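Local coordinates for protein 6-aminohexanoate-cyclic-dimer hydrolase (Arthrobacter sp., PDB 3A2Q) that hydrolyses one amide bond of the 6-aminohexanoate cyclic dimer, a nylon-6 by-product, to give the linear dimer, at residues W7-A12 with A216-D221; N266-F271 with G304-L309. The protein carries 1 engineered substitution. All coordinates share one frame; numbering follows the deposited sequence.

Contact 1 (W7-A12 with A216-D221)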
loop_
_atom_site.group_PDB
_atom_site.type_symbol
_atom_site.label_atom_id
_atom_site.label_comp_id
_atom_site.label_asym_id
_atom_site.label_seq_id
_atom_site.Cartn_x
_atom_site.Cartn_y
_atom_site.Cartn_z
ATOM N N TRP A 7 13.549 13.628 -9.288
ATOM C CA TRP A 7 12.143 13.937 -9.040
ATOM C C TRP A 7 11.285 13.568 -10.249
ATOM O O TRP A 7 10.067 13.745 -10.238
ATOM C CB TRP A 7 11.956 15.421 -8.701
ATOM C CG TRP A 7 10.643 15.699 -8.006
ATOM C CD1 TRP A 7 9.646 16.533 -8.430
ATOM C CD2 TRP A 7 10.187 15.124 -6.773
ATOM N NE1 TRP A 7 8.598 16.513 -7.537
ATOM C CE2 TRP A 7 8.903 15.658 -6.512
ATOM C CE3 TRP A 7 10.738 14.210 -5.864
ATOM C CZ2 TRP A 7 8.160 15.305 -5.378
ATOM C CZ3 TRP A 7 9.996 13.858 -4.734
ATOM C CH2 TRP A 7 8.720 14.408 -4.505
ATOM N N GLN A 8 11.928 13.050 -11.290
ATOM C CA GLN A 8 11.232 12.629 -12.504
ATOM C C GLN A 8 10.584 11.279 -12.187
ATOM O O GLN A 8 11.131 10.511 -11.399
ATOM C CB GLN A 8 12.243 12.451 -13.643
ATOM C CG GLN A 8 13.145 13.655 -13.886
ATOM C CD GLN A 8 12.526 14.670 -14.822
ATOM O OE1 GLN A 8 12.451 14.450 -16.030
ATOM N NE2 GLN A 8 12.069 15.787 -14.269
ATOM N N ASP A 9 9.430 10.979 -12.780
ATOM C CA ASP A 9 8.804 9.691 -12.495
ATOM C C ASP A 9 9.535 8.561 -13.216
ATOM O O ASP A 9 10.500 8.803 -13.938
ATOM C CB ASP A 9 7.306 9.692 -12.856
ATOM C CG ASP A 9 7.044 9.913 -14.330
ATOM O OD1 ASP A 9 7.963 9.707 -15.151
ATOM O OD2 ASP A 9 5.898 10.280 -14.668
ATOM N N ALA A 10 9.086 7.327 -13.010
ATOM C CA ALA A 10 9.726 6.169 -13.627
ATOM C C ALA A 10 9.724 6.221 -15.151
ATOM O O ALA A 10 10.710 5.853 -15.789
ATOM C CB ALA A 10 9.060 4.885 -13.147
ATOM N N THR A 11 8.617 6.673 -15.731
ATOM C CA THR A 11 8.508 6.760 -17.179
ATOM C C THR A 11 9.540 7.732 -17.749
ATOM O O THR A 11 10.203 7.432 -18.742
ATOM C CB THR A 11 7.100 7.218 -17.601
ATOM O OG1 THR A 11 6.131 6.273 -17.125
ATOM C CG2 THR A 11 7.003 7.313 -19.117
ATOM N N ALA A 12 9.678 8.894 -17.117
ATOM C CA ALA A 12 10.635 9.895 -17.576
ATOM C C ALA A 12 12.070 9.429 -17.352
ATOM O O ALA A 12 12.946 9.688 -18.177
ATOM C CB ALA A 12 10.392 11.221 -16.867
ATOM N N ALA A 216 3.852 5.231 -6.592
ATOM C CA ALA A 216 4.455 6.059 -7.638
ATOM C C ALA A 216 4.080 7.526 -7.407
ATOM O O ALA A 216 3.306 7.844 -6.506
ATOM C CB ALA A 216 3.979 5.605 -9.023
ATOM N N ARG A 217 4.634 8.426 -8.216
ATOM C CA ARG A 217 4.309 9.838 -8.079
ATOM C C ARG A 217 3.472 10.348 -9.256
ATOM O O ARG A 217 3.086 11.517 -9.297
ATOM C CB ARG A 217 5.584 10.679 -7.920
ATOM C CG ARG A 217 6.321 10.440 -6.600
ATOM C CD ARG A 217 7.362 11.522 -6.349
ATOM N NE ARG A 217 8.350 11.572 -7.420
ATOM C CZ ARG A 217 9.398 10.761 -7.520
ATOM N NH1 ARG A 217 9.619 9.824 -6.606
ATOM N NH2 ARG A 217 10.215 10.874 -8.554
ATOM N N SER A 218 3.188 9.470 -10.213
ATOM C CA SER A 218 2.368 9.852 -11.359
ATOM C C SER A 218 1.373 8.742 -11.671
ATOM O O SER A 218 1.627 7.571 -11.389
ATOM C CB SER A 218 3.233 10.118 -12.595
ATOM O OG SER A 218 3.809 8.920 -13.083
ATOM N N VAL A 219 0.247 9.108 -12.266
ATOM C CA VAL A 219 -0.764 8.118 -12.599
ATOM C C VAL A 219 -0.293 7.219 -13.743
ATOM O O VAL A 219 -0.636 6.034 -13.793
ATOM C CB VAL A 219 -2.103 8.795 -12.967
ATOM C CG1 VAL A 219 -3.145 7.741 -13.334
ATOM C CG2 VAL A 219 -2.599 9.627 -11.787
ATOM N N ARG A 220 0.515 7.763 -14.650
ATOM C CA ARG A 220 0.984 6.951 -15.763
ATOM C C ARG A 220 1.933 5.862 -15.277
ATOM O O ARG A 220 1.972 4.767 -15.840
ATOM C CB ARG A 220 1.647 7.823 -16.836
ATOM C CG ARG A 220 2.967 8.465 -16.445
ATOM C CD ARG A 220 3.494 9.308 -17.602
ATOM N NE ARG A 220 4.838 9.821 -17.357
ATOM C CZ ARG A 220 5.538 10.529 -18.240
ATOM N NH1 ARG A 220 5.018 10.810 -19.428
ATOM N NH2 ARG A 220 6.761 10.946 -17.941
ATOM N N ASP A 221 2.695 6.155 -14.226
ATOM C CA ASP A 221 3.617 5.171 -13.669
ATOM C C ASP A 221 2.835 3.983 -13.100
ATOM O O ASP A 221 3.260 2.838 -13.225
ATOM C CB ASP A 221 4.465 5.794 -12.559
ATOM C CG ASP A 221 5.792 6.340 -13.065
ATOM O OD1 ASP A 221 5.992 6.419 -14.296
ATOM O OD2 ASP A 221 6.638 6.700 -12.220
HETATM O O HOH W 1 7.464 13.755 -9.105
#
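D9 and D221 carry a polar surface contact in which the starts of two helices, 10-19 and 219-229, meet near the N-terminus of the chain. The carboxylate of D221 reaches across to the first turn of helix 10-19. There OD2 takes the N-H of A10 on its syn lone pair at 2.6 Å, while OD1 accepts from T11 N and, nearly along its C-O axis, from the hydroxyl OG1 of T11 at 2.8 Å.

D9 is the N-cap of that same helix. Its chi1 of 63° sets CG between the backbone N and the carbonyl carbon, which leaves OD1 2.7 Å from A12 N for the capping bond. R220 grips this carboxylate side-on: NE lies 2.9 Å from D9 OD2 in a salt bridge, and NH2 makes a longer bond to OD1. The hydroxyl of S218 donates to OD2 from above the carboxylate plane, so each oxygen of D9 has two donors. CG2 of T11 sits over the centre of the R220 guanidinium.

Farther along, R217 lays its guanidinium flat on the W7 ring, planes 10° apart, with CZ 4.4 Å from the centroid of the six-membered ring and CD in CH-pi contact with the same face. A water joins W7 O to R217 NE, and R217 NH1 donates to V158 O. The indole N-H of W7 donates to V477 O, and R480 adds a second cation-pi contact.

S218 in turn caps its own helix, accepting from D221 N at 3.2 Å; the contact thus pairs two N-capped helix starts, held together by carboxylates that serve the N-terminal turn of helix 10-19.

Contact 2 (N266-F271 with G304-L309)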
loop_
_atom_site.group_PDB
_atom_site.type_symbol
_atom_site.label_atom_id
_atom_site.label_comp_id
_atom_site.label_asym_id
_atom_site.label_seq_id
_atom_site.Cartn_x
_atom_site.Cartn_y
_atom_site.Cartn_z
ATOM N N ASN A 266 -18.056 10.808 8.517
ATOM C CA ASN A 266 -17.874 9.407 8.888
ATOM C C ASN A 266 -19.261 8.794 9.041
ATOM O O ASN A 266 -19.941 9.030 10.036
ATOM C CB ASN A 266 -17.108 9.290 10.201
ATOM C CG ASN A 266 -17.094 7.873 10.731
ATOM O OD1 ASN A 266 -17.383 6.926 10.001
ATOM N ND2 ASN A 266 -16.745 7.718 12.002
ATOM N N PRO A 267 -19.691 7.985 8.059
ATOM C CA PRO A 267 -21.011 7.348 8.085
ATOM C C PRO A 267 -21.280 6.418 9.254
ATOM O O PRO A 267 -22.436 6.128 9.555
ATOM C CB PRO A 267 -21.080 6.626 6.741
ATOM C CG PRO A 267 -19.662 6.332 6.429
ATOM C CD PRO A 267 -18.920 7.560 6.877
ATOM N N VAL A 268 -20.222 5.946 9.902
ATOM C CA VAL A 268 -20.383 5.048 11.039
ATOM C C VAL A 268 -20.795 5.869 12.263
ATOM O O VAL A 268 -21.531 5.390 13.130
ATOM C CB VAL A 268 -19.074 4.257 11.310
ATOM C CG1 VAL A 268 -19.263 3.295 12.480
ATOM C CG2 VAL A 268 -18.695 3.459 10.062
ATOM N N GLY A 269 -20.335 7.117 12.309
ATOM C CA GLY A 269 -20.688 8.004 13.405
ATOM C C GLY A 269 -19.975 7.769 14.723
ATOM O O GLY A 269 -20.392 8.314 15.755
ATOM N N ASP A 270 -18.898 6.982 14.699
ATOM C CA ASP A 270 -18.153 6.694 15.916
ATOM C C ASP A 270 -16.949 7.604 16.172
ATOM O O ASP A 270 -16.218 7.431 17.146
ATOM C CB ASP A 270 -17.760 5.206 15.960
ATOM C CG ASP A 270 -16.886 4.772 14.793
ATOM O OD1 ASP A 270 -16.942 5.383 13.701
ATOM O OD2 ASP A 270 -16.152 3.781 14.978
ATOM N N PHE A 271 -16.753 8.575 15.284
ATOM C CA PHE A 271 -15.701 9.579 15.414
ATOM C C PHE A 271 -15.931 10.607 14.316
ATOM O O PHE A 271 -16.554 10.301 13.304
ATOM C CB PHE A 271 -14.288 8.967 15.335
ATOM C CG PHE A 271 -13.964 8.315 14.021
ATOM C CD1 PHE A 271 -13.743 9.081 12.878
ATOM C CD2 PHE A 271 -13.885 6.929 13.927
ATOM C CE1 PHE A 271 -13.455 8.473 11.659
ATOM C CE2 PHE A 271 -13.598 6.311 12.718
ATOM C CZ PHE A 271 -13.383 7.086 11.579
ATOM N N GLY A 304 -21.837 2.638 6.416
ATOM C CA GLY A 304 -22.291 3.099 7.717
ATOM C C GLY A 304 -22.184 2.004 8.760
ATOM O O GLY A 304 -22.493 2.205 9.935
ATOM N N ASP A 305 -21.724 0.836 8.326
ATOM C CA ASP A 305 -21.589 -0.316 9.205
ATOM C C ASP A 305 -20.162 -0.855 9.179
ATOM O O ASP A 305 -19.564 -1.018 8.111
ATOM C CB ASP A 305 -22.594 -1.395 8.762
ATOM C CG ASP A 305 -22.417 -2.716 9.490
ATOM O OD1 ASP A 305 -22.308 -2.718 10.734
ATOM O OD2 ASP A 305 -22.404 -3.762 8.809
ATOM N N ARG A 306 -19.597 -1.097 10.355
ATOM C CA ARG A 306 -18.250 -1.642 10.415
ATOM C C ARG A 306 -18.257 -2.889 11.295
ATOM O O ARG A 306 -17.232 -3.277 11.852
ATOM C CB ARG A 306 -17.249 -0.612 10.953
ATOM C CG ARG A 306 -15.842 -0.810 10.388
ATOM C CD ARG A 306 -14.810 0.091 11.021
ATOM N NE ARG A 306 -15.128 1.508 10.859
ATOM C CZ ARG A 306 -15.458 2.320 11.859
ATOM N NH1 ARG A 306 -15.515 1.856 13.101
ATOM N NH2 ARG A 306 -15.729 3.597 11.618
ATOM N N SER A 307 -19.423 -3.518 11.403
ATOM C CA SER A 307 -19.578 -4.733 12.202
ATOM C C SER A 307 -18.622 -5.822 11.732
ATOM O O SER A 307 -18.123 -6.617 12.527
ATOM C CB SER A 307 -21.013 -5.256 12.097
ATOM O OG SER A 307 -21.928 -4.334 12.651
ATOM N N PHE A 308 -18.373 -5.845 10.430
ATOM C CA PHE A 308 -17.494 -6.834 9.819
ATOM C C PHE A 308 -16.080 -6.831 10.388
ATOM O O PHE A 308 -15.394 -7.856 10.357
ATOM C CB PHE A 308 -17.416 -6.581 8.310
ATOM C CG PHE A 308 -16.628 -5.349 7.941
ATOM C CD1 PHE A 308 -15.243 -5.404 7.821
ATOM C CD2 PHE A 308 -17.269 -4.132 7.738
ATOM C CE1 PHE A 308 -14.504 -4.262 7.505
ATOM C CE2 PHE A 308 -16.542 -2.984 7.420
ATOM C CZ PHE A 308 -15.157 -3.049 7.303
ATOM N N LEU A 309 -15.635 -5.683 10.895
ATOM C CA LEU A 309 -14.280 -5.591 11.416
ATOM C C LEU A 309 -14.012 -6.589 12.536
ATOM O O LEU A 309 -12.878 -7.041 12.712
ATOM C CB LEU A 309 -13.976 -4.166 11.894
ATOM C CG LEU A 309 -12.482 -3.821 11.977
ATOM C CD1 LEU A 309 -11.824 -4.015 10.611
ATOM C CD2 LEU A 309 -12.310 -2.387 12.438
HETATM O O HOH W 2 -15.592 4.919 9.201
#
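D270 and R306 form a bidentate salt bridge that ties the loop just after a type I beta turn (N266 to G269) to the segment leading into helix 308-331. The guanidinium meets the carboxylate end-on, NH1 reaching D270 OD2 at 2.8 Å and NH2 reaching OD1 at 3.0 Å. Both bonds are nearly straight, and both oxygens lie close to the guanidinium plane, although the two flat groups are turned 28° against each other.

V268 flanks the same arginine, its CG2 methyl 3.4 Å from R306 NH2, while the F271 ring brings CE2 near that nitrogen with its plane only 12° from that of the guanidinium. The R306 chain bends at chi3 (-59°), which turns its end toward D270. L419 of helix 416-422 touches both partners of the salt bridge. Beside them the backbones come close, with G304 CA 3.5 Å from P267 O in a CA-H...O contact.

One shell out, N266 positions the acid. Its ND2 donates to D270 OD1 and to F271 O, both acceptors lying near the N266 amide plane; with R306 NH2, D270 OD1 thus has two donors, and the carboxylate is braced from its own loop. The same nitrogen lies 3.2 Å above the centre of the F271 ring. OD1 of N266 closes an Asx turn with V268 N, which approaches from above the carbonyl plane, and a water bridges this oxygen to R306 NH2, 2.8 Å from each.

Overall arrangement
Both are surface contacts away from the annotated sites, on opposite sides of the chain's centre, their centres about 35 Å apart and sharing no element. Contact 1 joins parts distant in sequence, the N-terminal helix start and the helix after strand 211-216, whereas contact 2 closes a shorter excursion, from the loop after strand 259-262 to the lead-in of helix 308-331. In each an arginine grips an aspartate, side-on in contact 1 and end-on in contact 2. Carboxylates in contact 1 also bind backbone N-H groups at a helix start; in contact 2 an asparagine amide steadies the acid within an irregular loop. Contact 1 buries the larger area, 454 Å² against 279 Å².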